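Local coordinates for protein levoglucosan dehydrogenase (PDB 6A3F) that catalyses the NAD(+)-dependent oxidation of levoglucosan to 3-dehydrolevoglucosan as a homotetramer, at residues E132-A135 against M136-V140; F151-R154 against R155-A158; M217-L221 against V222-S226; F308-E311 against R312-E315; E357-I360 against I361-H364. All coordinates share one frame; numbering follows the deposited sequence.

Interaction 1 of 5, residues E132-A135 against M136-V140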
loop_
_atom_site.group_PDB
_atom_site.type_symbol
_atom_site.label_atom_id
_atom_site.label_comp_id
_atom_site.label_asym_id
_atom_site.label_seq_id
_atom_site.Cartn_x
_atom_site.Cartn_y
_atom_site.Cartn_z
ATOM N N GLU B 132 19.391 -35.956 -13.788
ATOM C CA GLU B 132 18.460 -36.687 -12.990
ATOM C C GLU B 132 17.018 -36.337 -13.391
ATOM O O GLU B 132 16.158 -37.193 -13.461
ATOM C CB GLU B 132 18.755 -36.324 -11.547
ATOM C CG GLU B 132 18.069 -37.183 -10.541
ATOM C CD GLU B 132 18.606 -36.932 -9.143
ATOM O OE1 GLU B 132 18.777 -37.895 -8.414
ATOM O OE2 GLU B 132 18.876 -35.775 -8.800
ATOM N N SER B 133 16.773 -35.060 -13.683
ATOM C CA SER B 133 15.416 -34.654 -14.074
ATOM C C SER B 133 15.028 -35.276 -15.429
ATOM O O SER B 133 13.893 -35.663 -15.636
ATOM C CB SER B 133 15.297 -33.146 -14.092
ATOM O OG SER B 133 15.722 -32.537 -12.857
ATOM N N LYS B 134 15.995 -35.394 -16.350
ATOM C CA LYS B 134 15.740 -36.021 -17.674
ATOM C C LYS B 134 15.302 -37.484 -17.526
ATOM O O LYS B 134 14.394 -37.945 -18.216
ATOM C CB LYS B 134 17.012 -35.957 -18.515
ATOM C CG LYS B 134 16.863 -36.462 -19.945
ATOM C CD LYS B 134 18.189 -36.479 -20.705
ATOM C CE LYS B 134 18.012 -36.808 -22.181
ATOM N NZ LYS B 134 17.525 -38.190 -22.323
ATOM N N ALA B 135 15.931 -38.200 -16.600
ATOM C CA ALA B 135 15.612 -39.582 -16.364
ATOM C C ALA B 135 14.173 -39.698 -15.867
ATOM O O ALA B 135 13.456 -40.627 -16.216
ATOM C CB ALA B 135 16.583 -40.180 -15.370
ATOM N N MET B 136 13.723 -38.758 -15.046
ATOM C CA MET B 136 12.308 -38.812 -14.570
ATOM C C MET B 136 11.334 -38.552 -15.723
ATOM O O MET B 136 10.316 -39.264 -15.948
ATOM C CB MET B 136 12.086 -37.795 -13.439
ATOM C CG MET B 136 12.849 -38.145 -12.194
ATOM S SD MET B 136 12.934 -36.764 -10.981
ATOM C CE MET B 136 11.207 -36.741 -10.486
ATOM N N TYR B 137 11.639 -37.521 -16.458
ATOM C CA TYR B 137 10.821 -37.200 -17.600
ATOM C C TYR B 137 10.757 -38.405 -18.565
ATOM O O TYR B 137 9.664 -38.826 -19.001
ATOM C CB TYR B 137 11.407 -35.965 -18.261
ATOM C CG TYR B 137 10.748 -35.621 -19.552
ATOM C CD1 TYR B 137 9.377 -35.431 -19.594
ATOM C CD2 TYR B 137 11.483 -35.497 -20.716
ATOM C CE1 TYR B 137 8.747 -35.120 -20.778
ATOM C CE2 TYR B 137 10.857 -35.198 -21.914
ATOM C CZ TYR B 137 9.493 -34.997 -21.934
ATOM O OH TYR B 137 8.863 -34.710 -23.110
ATOM N N ASP B 138 11.945 -38.970 -18.880
ATOM C CA ASP B 138 11.970 -40.128 -19.818
ATOM C C ASP B 138 11.135 -41.304 -19.289
ATOM O O ASP B 138 10.445 -41.980 -20.046
ATOM C CB ASP B 138 13.402 -40.534 -20.089
ATOM C CG ASP B 138 14.132 -39.601 -20.999
ATOM O OD1 ASP B 138 13.505 -38.777 -21.751
ATOM O OD2 ASP B 138 15.386 -39.697 -20.965
ATOM N N ALA B 139 11.119 -41.510 -17.990
ATOM C CA ALA B 139 10.383 -42.611 -17.413
ATOM C C ALA B 139 8.871 -42.427 -17.554
ATOM O O ALA B 139 8.142 -43.404 -17.443
ATOM C CB ALA B 139 10.756 -42.742 -15.967
ATOM N N VAL B 140 8.371 -41.183 -17.649
ATOM C CA VAL B 140 6.913 -41.002 -17.586
ATOM C C VAL B 140 6.377 -40.647 -18.961
ATOM O O VAL B 140 5.211 -40.869 -19.254
ATOM C CB VAL B 140 6.499 -39.905 -16.585
ATOM C CG1 VAL B 140 7.041 -40.181 -15.193
ATOM C CG2 VAL B 140 6.870 -38.510 -17.094
#
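Lys134 and Asp138 form a salt bridge one helical turn apart, NZ of Lys134 lying 2.9 Å from OD2 of Asp138. The carboxylate is met on its syn lone pair, the side of its other oxygen. The lysine chain runs extended as far as CE. A bend at the last torsion (chi4 -66°) then turns NZ onto the acid. OD1 of the same carboxylate is held by Lys141, so the two oxygens have different lysine partners. Beneath the bridge, the Asp138 N to Lys134 O bond is 2.7 Å long. The Tyr137 N to Ser133 O bond is nearly straight, with an angle of 173° at the hydrogen. Two further bonds of the i to i+4 pattern join Met136 N to Glu132 O and Ala139 N to Ala135 O. These turns belong to helix 130-141, the crossover of a beta-alpha-beta unit between strands 119-122 and 147-149 of the NAD-binding Rossmann domain. Met136 lies on the buried side of the helix. Its CG passes 3.7 Å from Glu132 O, and its side chain reaches Ala107 and Ala110 of helix 106-115. Ser133 and Tyr137 pack instead on Ala387 and Ala381 of helix 380-399.

Interaction 2 of 5, residues F151-R154 against R155-A158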
loop_
_atom_site.group_PDB
_atom_site.type_symbol
_atom_site.label_atom_id
_atom_site.label_comp_id
_atom_site.label_asym_id
_atom_site.label_seq_id
_atom_site.Cartn_x
_atom_site.Cartn_y
_atom_site.Cartn_z
ATOM N N PHE B 151 4.590 -26.857 -8.636
ATOM C CA PHE B 151 4.720 -25.384 -8.713
ATOM C C PHE B 151 3.323 -24.785 -8.383
ATOM O O PHE B 151 2.582 -24.241 -9.230
ATOM C CB PHE B 151 5.285 -24.945 -10.069
ATOM C CG PHE B 151 6.731 -25.291 -10.301
ATOM C CD1 PHE B 151 7.706 -24.916 -9.388
ATOM C CD2 PHE B 151 7.107 -26.039 -11.413
ATOM C CE1 PHE B 151 9.039 -25.232 -9.599
ATOM C CE2 PHE B 151 8.441 -26.365 -11.618
ATOM C CZ PHE B 151 9.394 -25.983 -10.697
ATOM N N ASN B 152 2.947 -24.936 -7.129
ATOM C CA ASN B 152 1.592 -24.705 -6.670
ATOM C C ASN B 152 1.226 -23.208 -6.776
ATOM O O ASN B 152 0.020 -22.878 -6.896
ATOM C CB ASN B 152 1.406 -25.224 -5.255
ATOM C CG ASN B 152 2.286 -24.490 -4.281
ATOM O OD1 ASN B 152 3.501 -24.653 -4.366
ATOM N ND2 ASN B 152 1.691 -23.618 -3.455
ATOM N N TYR B 153 2.222 -22.312 -6.727
ATOM C CA TYR B 153 1.942 -20.906 -6.666
ATOM C C TYR B 153 1.368 -20.404 -7.983
ATOM O O TYR B 153 0.677 -19.379 -7.977
ATOM C CB TYR B 153 3.165 -20.079 -6.287
ATOM C CG TYR B 153 3.624 -20.260 -4.869
ATOM C CD1 TYR B 153 2.833 -19.870 -3.800
ATOM C CD2 TYR B 153 4.842 -20.889 -4.604
ATOM C CE1 TYR B 153 3.271 -20.031 -2.502
ATOM C CE2 TYR B 153 5.279 -21.075 -3.303
ATOM C CZ TYR B 153 4.505 -20.605 -2.251
ATOM O OH TYR B 153 4.918 -20.746 -0.949
ATOM N N ARG B 154 1.549 -21.121 -9.091
ATOM C CA ARG B 154 0.912 -20.646 -10.325
ATOM C C ARG B 154 -0.616 -20.839 -10.281
ATOM O O ARG B 154 -1.293 -20.267 -11.150
ATOM C CB ARG B 154 1.550 -21.297 -11.553
ATOM C CG ARG B 154 1.112 -22.731 -11.797
ATOM C CD ARG B 154 0.943 -23.143 -13.258
ATOM N NE ARG B 154 2.211 -23.317 -13.976
ATOM C CZ ARG B 154 2.320 -23.865 -15.193
ATOM N NH1 ARG B 154 1.239 -24.296 -15.816
ATOM N NH2 ARG B 154 3.492 -23.942 -15.798
ATOM N N ARG B 155 -1.153 -21.610 -9.328
ATOM C CA ARG B 155 -2.556 -21.821 -9.179
ATOM C C ARG B 155 -3.126 -20.879 -8.093
ATOM O O ARG B 155 -4.256 -21.061 -7.663
ATOM C CB ARG B 155 -2.870 -23.300 -8.904
ATOM C CG ARG B 155 -2.877 -24.124 -10.194
ATOM C CD ARG B 155 -2.968 -25.619 -10.019
ATOM N NE ARG B 155 -3.373 -26.237 -11.279
ATOM C CZ ARG B 155 -2.585 -26.543 -12.305
ATOM N NH1 ARG B 155 -1.281 -26.322 -12.263
ATOM N NH2 ARG B 155 -3.134 -27.100 -13.383
ATOM N N THR B 156 -2.367 -19.887 -7.630
ATOM C CA THR B 156 -2.964 -18.742 -6.957
ATOM C C THR B 156 -3.957 -18.092 -7.940
ATOM O O THR B 156 -3.572 -17.776 -9.063
ATOM C CB THR B 156 -1.927 -17.699 -6.529
ATOM O OG1 THR B 156 -0.830 -18.252 -5.779
ATOM C CG2 THR B 156 -2.535 -16.573 -5.714
ATOM N N PRO B 157 -5.209 -17.881 -7.504
ATOM C CA PRO B 157 -6.164 -17.398 -8.475
ATOM C C PRO B 157 -5.678 -16.129 -9.184
ATOM O O PRO B 157 -5.894 -16.005 -10.379
ATOM C CB PRO B 157 -7.455 -17.224 -7.687
ATOM C CG PRO B 157 -7.351 -18.326 -6.683
ATOM C CD PRO B 157 -5.884 -18.329 -6.303
ATOM N N ALA B 158 -5.053 -15.193 -8.473
ATOM C CA ALA B 158 -4.530 -13.965 -9.055
ATOM C C ALA B 158 -3.551 -14.230 -10.213
ATOM O O ALA B 158 -3.488 -13.471 -11.157
ATOM C CB ALA B 158 -3.870 -13.167 -7.971
HETATM O O HOH W 1 0.397 -25.631 -10.049
#
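Arg155 N bonds to Asn152 O at 3.0 Å, and Thr156 N bonds to Tyr153 O one residue on. Both are i to i+3 bonds of a short 3-10 turn. Their donors stand well above the carbonyl planes, by 49° at Asn152 O and 66° at Tyr153 O. The hydroxyl of Thr156 adds a second bond to Tyr153 O, 2.9 Å from OG1 to O and closer to the carbonyl plane. With chi1 at -51°, OG1 sits beside its own backbone N, and both donors grip the one oxygen. A water joins the ends of the turn. It donates to Phe151 O at 2.7 Å and accepts from Arg155 NH1, in the guanidinium plane. Arg154 and Arg155 lie side by side with their guanidinium planes almost parallel. Each has its own acid: Arg154 pairs with Asp216 and Arg155 with Asp365. Asn152 binds NADH and Tyr153 binds levoglucosan. ND2 of Asn152, bonded to Thr358, lies 3.9 Å above the plane of the Tyr153 ring, over its centre. The turn leads from strand 147-149 of the Rossmann sheet into helix 157-167. Helix 206-221 packs against Phe151, Tyr153 and Arg154, while helix 355-371 meets Asn152, Arg155 and Thr156.

Interaction 3 of 5, residues M217-L221 against V222-S226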
loop_
_atom_site.group_PDB
_atom_site.type_symbol
_atom_site.label_atom_id
_atom_site.label_comp_id
_atom_site.label_asym_id
_atom_site.label_seq_id
_atom_site.Cartn_x
_atom_site.Cartn_y
_atom_site.Cartn_z
ATOM N N MET B 217 6.507 -19.484 -13.223
ATOM C CA MET B 217 5.608 -18.359 -13.567
ATOM C C MET B 217 6.015 -17.672 -14.871
ATOM O O MET B 217 5.140 -17.298 -15.609
ATOM C CB MET B 217 5.542 -17.305 -12.456
ATOM C CG MET B 217 4.754 -17.772 -11.308
ATOM S SD MET B 217 4.517 -16.487 -10.007
ATOM C CE MET B 217 3.897 -17.577 -8.729
ATOM N N ALA B 218 7.297 -17.458 -15.107
ATOM C CA ALA B 218 7.768 -16.828 -16.339
ATOM C C ALA B 218 7.386 -17.699 -17.545
ATOM O O ALA B 218 6.935 -17.174 -18.564
ATOM C CB ALA B 218 9.227 -16.583 -16.282
ATOM N N ARG B 219 7.532 -19.023 -17.409
ATOM C CA ARG B 219 7.204 -19.915 -18.531
ATOM C C ARG B 219 5.686 -19.876 -18.778
ATOM O O ARG B 219 5.215 -19.884 -19.924
ATOM C CB ARG B 219 7.718 -21.319 -18.241
ATOM C CG ARG B 219 9.224 -21.472 -18.377
ATOM C CD ARG B 219 9.593 -22.953 -18.209
ATOM N NE ARG B 219 9.127 -23.748 -19.332
ATOM C CZ ARG B 219 8.116 -24.611 -19.324
ATOM N NH1 ARG B 219 7.435 -24.880 -18.220
ATOM N NH2 ARG B 219 7.766 -25.199 -20.456
ATOM N N TYR B 220 4.920 -19.818 -17.691
ATOM C CA TYR B 220 3.438 -19.872 -17.752
ATOM C C TYR B 220 2.868 -18.592 -18.398
ATOM O O TYR B 220 1.955 -18.634 -19.234
ATOM C CB TYR B 220 2.898 -20.144 -16.346
ATOM C CG TYR B 220 1.403 -20.126 -16.147
ATOM C CD1 TYR B 220 0.554 -20.888 -16.943
ATOM C CD2 TYR B 220 0.823 -19.324 -15.176
ATOM C CE1 TYR B 220 -0.822 -20.889 -16.756
ATOM C CE2 TYR B 220 -0.554 -19.332 -14.953
ATOM C CZ TYR B 220 -1.378 -20.110 -15.749
ATOM O OH TYR B 220 -2.720 -20.100 -15.532
ATOM N N LEU B 221 3.359 -17.460 -17.970
ATOM C CA LEU B 221 2.776 -16.191 -18.321
ATOM C C LEU B 221 3.451 -15.617 -19.570
ATOM O O LEU B 221 2.791 -14.832 -20.273
ATOM C CB LEU B 221 2.947 -15.189 -17.155
ATOM C CG LEU B 221 2.272 -15.603 -15.848
ATOM C CD1 LEU B 221 2.702 -14.677 -14.712
ATOM C CD2 LEU B 221 0.764 -15.628 -15.983
ATOM N N VAL B 222 4.769 -15.845 -19.776
ATOM C CA VAL B 222 5.519 -15.188 -20.870
ATOM C C VAL B 222 5.815 -16.198 -21.995
ATOM O O VAL B 222 5.432 -15.973 -23.148
ATOM C CB VAL B 222 6.823 -14.536 -20.391
ATOM C CG1 VAL B 222 7.548 -13.807 -21.506
ATOM C CG2 VAL B 222 6.546 -13.582 -19.253
ATOM N N GLY B 223 6.531 -17.284 -21.657
ATOM C CA GLY B 223 6.896 -18.338 -22.633
ATOM C C GLY B 223 8.261 -18.943 -22.306
ATOM O O GLY B 223 8.821 -18.737 -21.192
ATOM N N GLU B 224 8.834 -19.660 -23.286
ATOM C CA GLU B 224 10.046 -20.387 -23.045
ATOM C C GLU B 224 11.232 -19.428 -23.023
ATOM O O GLU B 224 11.246 -18.395 -23.652
ATOM C CB GLU B 224 10.274 -21.444 -24.136
ATOM C CG GLU B 224 9.219 -22.517 -24.211
ATOM C CD GLU B 224 9.213 -23.536 -23.073
ATOM O OE1 GLU B 224 9.964 -23.357 -22.072
ATOM O OE2 GLU B 224 8.394 -24.481 -23.164
ATOM N N PHE B 225 12.279 -19.863 -22.351
ATOM C CA PHE B 225 13.498 -19.160 -22.265
ATOM C C PHE B 225 14.411 -19.507 -23.455
ATOM O O PHE B 225 14.582 -20.676 -23.793
ATOM C CB PHE B 225 14.238 -19.552 -20.978
ATOM C CG PHE B 225 13.699 -19.013 -19.673
ATOM C CD1 PHE B 225 12.337 -18.882 -19.458
ATOM C CD2 PHE B 225 14.559 -18.633 -18.658
ATOM C CE1 PHE B 225 11.852 -18.444 -18.229
ATOM C CE2 PHE B 225 14.070 -18.168 -17.446
ATOM C CZ PHE B 225 12.716 -18.092 -17.225
ATOM N N SER B 226 15.093 -18.502 -23.960
ATOM C CA SER B 226 16.086 -18.697 -25.052
ATOM C C SER B 226 17.510 -18.765 -24.487
ATOM O O SER B 226 18.331 -19.626 -24.859
ATOM C CB SER B 226 15.966 -17.603 -26.057
ATOM O OG SER B 226 16.919 -17.818 -27.087
#
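Arg219 reaches from the last turn of its helix to Glu224 in the segment that follows. Its CB lies 4.1 Å from Gly223 O. CG passes near the same oxygen and also meets CE1 of the Phe225 ring at 4.0 Å. CD comes next to Glu224 OE1, and there the chain bends (chi3 69°), bringing NE round to the acid. NE bonds to Glu224 OE1 and NH2 to Glu224 OE2, each at 2.9 Å. This is a side-on, two-nitrogen salt bridge. Both oxygens lie close to the guanidinium plane and are met on their syn sides, although the two flat groups are turned 41° apart. NH1 pairs with Asp382 of helix 380-399, so the guanidinium is held by two acids. Under this side chain the backbone leaves the helix. Ala218 O accepts from Val222 N at 2.8 Å and from Gly223 N at 3.1 Å. Gly223 has positive phi and is the first residue to leave helical angles. Its carbonyl oxygen then receives a CA-H contact from Arg219. Ala218 CB touches the edge of the Phe225 ring. The segment thus links helix 206-221 to strand 225-233 of the mixed sheet in the C-terminal domain. Helix 380-399 lies against Arg219, Glu224 and Phe225, while Leu221 faces strand 294-301 and helix 157-167.

Interaction 4 of 5, residues F308-E311 against R312-E315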
loop_
_atom_site.group_PDB
_atom_site.type_symbol
_atom_site.label_atom_id
_atom_site.label_comp_id
_atom_site.label_asym_id
_atom_site.label_seq_id
_atom_site.Cartn_x
_atom_site.Cartn_y
_atom_site.Cartn_z
ATOM N N PHE B 308 2.087 -8.510 -9.340
ATOM C CA PHE B 308 1.575 -9.467 -8.377
ATOM C C PHE B 308 2.568 -9.551 -7.217
ATOM O O PHE B 308 3.772 -9.423 -7.437
ATOM C CB PHE B 308 1.438 -10.873 -8.978
ATOM C CG PHE B 308 1.103 -11.975 -8.002
ATOM C CD1 PHE B 308 -0.153 -12.047 -7.410
ATOM C CD2 PHE B 308 2.018 -12.971 -7.708
ATOM C CE1 PHE B 308 -0.457 -13.040 -6.499
ATOM C CE2 PHE B 308 1.684 -13.989 -6.826
ATOM C CZ PHE B 308 0.452 -14.037 -6.240
ATOM N N ASN B 309 2.031 -9.775 -6.024
ATOM C CA ASN B 309 2.774 -9.940 -4.756
ATOM C C ASN B 309 2.066 -11.018 -3.922
ATOM O O ASN B 309 0.967 -10.799 -3.393
ATOM C CB ASN B 309 2.896 -8.629 -3.989
ATOM C CG ASN B 309 3.360 -8.762 -2.550
ATOM O OD1 ASN B 309 3.945 -9.791 -2.188
ATOM N ND2 ASN B 309 3.237 -7.682 -1.758
ATOM N N TYR B 310 2.687 -12.195 -3.817
ATOM C CA TYR B 310 2.116 -13.309 -3.092
ATOM C C TYR B 310 1.910 -12.988 -1.592
ATOM O O TYR B 310 1.041 -13.575 -0.955
ATOM C CB TYR B 310 2.941 -14.602 -3.229
ATOM C CG TYR B 310 2.256 -15.755 -2.559
ATOM C CD1 TYR B 310 1.306 -16.504 -3.231
ATOM C CD2 TYR B 310 2.525 -16.084 -1.240
ATOM C CE1 TYR B 310 0.615 -17.527 -2.608
ATOM C CE2 TYR B 310 1.790 -17.045 -0.573
ATOM C CZ TYR B 310 0.862 -17.797 -1.272
ATOM O OH TYR B 310 0.194 -18.785 -0.650
ATOM N N GLU B 311 2.671 -12.090 -0.998
ATOM C CA GLU B 311 2.389 -11.725 0.411
ATOM C C GLU B 311 0.985 -11.089 0.539
ATOM O O GLU B 311 0.421 -11.037 1.672
ATOM C CB GLU B 311 3.448 -10.789 0.964
ATOM C CG GLU B 311 4.816 -11.474 1.047
ATOM C CD GLU B 311 5.902 -10.771 1.857
ATOM O OE1 GLU B 311 5.890 -9.537 1.896
ATOM O OE2 GLU B 311 6.749 -11.497 2.499
ATOM N N ARG B 312 0.469 -10.565 -0.586
ATOM C CA ARG B 312 -0.910 -10.068 -0.718
ATOM C C ARG B 312 -1.622 -10.827 -1.863
ATOM O O ARG B 312 -2.107 -10.234 -2.871
ATOM C CB ARG B 312 -0.849 -8.571 -0.970
ATOM C CG ARG B 312 -0.445 -7.727 0.226
ATOM C CD ARG B 312 -0.242 -6.277 -0.142
ATOM N NE ARG B 312 0.139 -5.565 1.081
ATOM C CZ ARG B 312 0.526 -4.302 1.102
ATOM N NH1 ARG B 312 0.809 -3.704 -0.046
ATOM N NH2 ARG B 312 0.660 -3.641 2.246
ATOM N N ARG B 313 -1.688 -12.125 -1.707
ATOM C CA ARG B 313 -2.016 -13.019 -2.838
ATOM C C ARG B 313 -3.467 -12.868 -3.343
ATOM O O ARG B 313 -3.722 -13.271 -4.478
ATOM C CB ARG B 313 -1.810 -14.493 -2.474
ATOM C CG ARG B 313 -2.787 -15.077 -1.472
ATOM C CD ARG B 313 -2.199 -16.227 -0.699
ATOM N NE ARG B 313 -1.158 -15.706 0.167
ATOM C CZ ARG B 313 -1.408 -14.932 1.225
ATOM N NH1 ARG B 313 -2.591 -15.004 1.825
ATOM N NH2 ARG B 313 -0.432 -14.168 1.716
ATOM N N ASP B 314 -4.359 -12.312 -2.543
ATOM C CA ASP B 314 -5.721 -12.069 -2.986
ATOM C C ASP B 314 -5.852 -11.022 -4.079
ATOM O O ASP B 314 -6.929 -10.932 -4.711
ATOM C CB ASP B 314 -6.623 -11.643 -1.823
ATOM C CG ASP B 314 -6.796 -12.745 -0.769
ATOM O OD1 ASP B 314 -7.586 -13.668 -1.010
ATOM O OD2 ASP B 314 -6.142 -12.640 0.312
ATOM N N GLU B 315 -4.797 -10.260 -4.300
ATOM C CA GLU B 315 -4.759 -9.127 -5.149
ATOM C C GLU B 315 -3.995 -9.418 -6.435
ATOM O O GLU B 315 -2.921 -10.043 -6.409
ATOM C CB GLU B 315 -3.994 -7.968 -4.498
ATOM C CG GLU B 315 -4.697 -7.373 -3.313
ATOM C CD GLU B 315 -3.879 -6.352 -2.546
ATOM O OE1 GLU B 315 -2.909 -5.791 -3.096
ATOM O OE2 GLU B 315 -4.240 -6.112 -1.399
HETATM O O HOH W 2 -0.670 -9.203 -5.205
#
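Arg312 N bonds to Asn309 O at 2.9 Å across a short 3-10 turn, and a type I beta turn from Arg312 to Glu315 follows. Arg313 lies over one face of the Tyr310 ring. Its CB makes a CH-pi contact, 4.1 Å from the ring centroid. NE lies 3.2 Å above the ring plane, toward the rim. The guanidinium carbon CZ is 4.7 Å from the Tyr310 ring centroid, an off-centre cation-pi contact. Chi1 of Arg313 is 69°, which puts CG between N and C. A bend at chi3 brings NE back over the ring. NH2 makes a weak bond to Tyr310 O. Asn309 OD1 accepts from Glu311 N at 2.9 Å, forming an Asx turn where strand 304-309 ends. The whole connection joins that strand to 315-320 in the mixed sheet. A water accepts from Asn309 N and probably donates to Glu315 O. The Phe308 ring turns its edge to Arg313 O. At the subunit interface, Arg312 pairs with Glu315 of the second subunit and Arg313 with Asp314 of the second subunit.

Interaction 5 of 5, residues E357-I360 against I361-H364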
loop_
_atom_site.group_PDB
_atom_site.type_symbol
_atom_site.label_atom_id
_atom_site.label_comp_id
_atom_site.label_asym_id
_atom_site.label_seq_id
_atom_site.Cartn_x
_atom_site.Cartn_y
_atom_site.Cartn_z
ATOM N N GLU B 357 -5.384 -23.212 -0.363
ATOM C CA GLU B 357 -6.238 -23.164 -1.577
ATOM C C GLU B 357 -5.404 -23.467 -2.833
ATOM O O GLU B 357 -5.937 -24.095 -3.748
ATOM C CB GLU B 357 -6.972 -21.821 -1.702
ATOM C CG GLU B 357 -8.103 -21.700 -0.699
ATOM C CD GLU B 357 -7.745 -21.085 0.654
ATOM O OE1 GLU B 357 -6.559 -21.099 1.043
ATOM O OE2 GLU B 357 -8.641 -20.547 1.314
ATOM N N THR B 358 -4.136 -23.071 -2.871
ATOM C CA THR B 358 -3.310 -23.364 -4.043
ATOM C C THR B 358 -3.132 -24.880 -4.175
ATOM O O THR B 358 -3.215 -25.448 -5.266
ATOM C CB THR B 358 -1.956 -22.646 -4.012
ATOM O OG1 THR B 358 -1.055 -23.232 -3.056
ATOM C CG2 THR B 358 -2.149 -21.168 -3.768
ATOM N N LYS B 359 -2.941 -25.535 -3.049
ATOM C CA LYS B 359 -2.793 -27.017 -3.064
ATOM C C LYS B 359 -4.122 -27.712 -3.403
ATOM O O LYS B 359 -4.121 -28.786 -4.050
ATOM C CB LYS B 359 -2.252 -27.518 -1.723
ATOM C CG LYS B 359 -0.873 -27.014 -1.325
ATOM C CD LYS B 359 0.244 -27.416 -2.297
ATOM C CE LYS B 359 0.609 -28.894 -2.222
ATOM N NZ LYS B 359 1.552 -29.223 -3.312
ATOM N N ILE B 360 -5.243 -27.137 -2.963
ATOM C CA ILE B 360 -6.569 -27.675 -3.264
ATOM C C ILE B 360 -6.864 -27.571 -4.775
ATOM O O ILE B 360 -7.384 -28.544 -5.401
ATOM C CB ILE B 360 -7.661 -27.025 -2.374
ATOM C CG1 ILE B 360 -7.526 -27.440 -0.907
ATOM C CG2 ILE B 360 -9.039 -27.395 -2.879
ATOM C CD1 ILE B 360 -8.294 -26.587 0.040
ATOM N N ILE B 361 -6.506 -26.457 -5.370
ATOM C CA ILE B 361 -6.713 -26.216 -6.788
ATOM C C ILE B 361 -5.804 -27.145 -7.588
ATOM O O ILE B 361 -6.225 -27.770 -8.566
ATOM C CB ILE B 361 -6.455 -24.749 -7.141
ATOM C CG1 ILE B 361 -7.481 -23.836 -6.485
ATOM C CG2 ILE B 361 -6.457 -24.523 -8.640
ATOM C CD1 ILE B 361 -7.079 -22.400 -6.521
ATOM N N GLU B 362 -4.545 -27.229 -7.162
ATOM C CA GLU B 362 -3.566 -28.147 -7.757
ATOM C C GLU B 362 -4.125 -29.578 -7.789
ATOM O O GLU B 362 -4.142 -30.225 -8.859
ATOM C CB GLU B 362 -2.254 -28.016 -6.973
ATOM C CG GLU B 362 -1.097 -28.847 -7.510
ATOM C CD GLU B 362 0.135 -28.690 -6.634
ATOM O OE1 GLU B 362 0.020 -28.995 -5.412
ATOM O OE2 GLU B 362 1.176 -28.224 -7.176
ATOM N N ALA B 363 -4.587 -30.069 -6.649
ATOM C CA ALA B 363 -5.143 -31.428 -6.548
ATOM C C ALA B 363 -6.390 -31.593 -7.425
ATOM O O ALA B 363 -6.609 -32.666 -8.060
ATOM C CB ALA B 363 -5.393 -31.771 -5.113
ATOM N N HIS B 364 -7.236 -30.563 -7.484
ATOM C CA HIS B 364 -8.385 -30.631 -8.382
ATOM C C HIS B 364 -7.935 -30.885 -9.815
ATOM O O HIS B 364 -8.532 -31.751 -10.526
ATOM C CB HIS B 364 -9.227 -29.345 -8.319
ATOM C CG HIS B 364 -10.439 -29.404 -9.199
ATOM N ND1 HIS B 364 -10.598 -28.607 -10.306
ATOM C CD2 HIS B 364 -11.521 -30.198 -9.157
ATOM C CE1 HIS B 364 -11.743 -28.912 -10.909
ATOM N NE2 HIS B 364 -12.306 -29.898 -10.242
HETATM O O HOH W 3 -1.841 -30.513 -4.252
#
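Glu362 OE1 is gripped by Lys359 and by a water. NZ of Lys359 lies 2.6 Å from OE1, a short salt bridge made on the syn lone pair. The water donates to OE1 at 2.7 Å and also to Lys359 O, so it ties the acid to the helix backbone. The two side chains lie side by side and point the same way. Glu362 stretches out, with CG anti to its backbone N (chi1 -177°). Lys359 is instead folded at chi2 and chi3, which brings its CE to 3.2 Å from OE1. Both residues are buried, and the close pairing probably favours the charged form of each. Lys359 O also accepts from Ala363 N, in step with the regular i to i+4 bonds on either side. Ile361 lays CG1 and CD1 along Glu357 O, at 3.2 Å and 3.4 Å. Ile360 faces Ala44 and Phe48 of helix 35-48, and the His364 ring stacks on Phe49. Thr358 OG1 bonds to Tyr355 O. The salt bridge is an i to i+3 pair on helix 355-371. This helix borders the NADH site: Glu362 touches Ala150 and Asn152, and Tyr355 itself binds NADH.

In the fold
Interactions 2, 4 and 5 are buried, while 1 and 3 are only partly so. Interaction 2 is the hub. It touches 3 through Tyr153 and Met217, 4 through Tyr153 and Tyr310, and 5 through Asn152 and Thr358. Interaction 1 stands apart on the Rossmann domain, its centre about 33 Å from that of interaction 4, across the centre of the chain. Interactions 3 and 4 reach the same mixed sheet. Interactions 1 and 5 both set a lysine-acid pair on a helix, at i+4 with an exposed lysine in 1 and at i+3 with both partners buried in 5. Interactions 2, 3 and 4 use arginines at turns, but only in 4 do the arginines pair with another subunit.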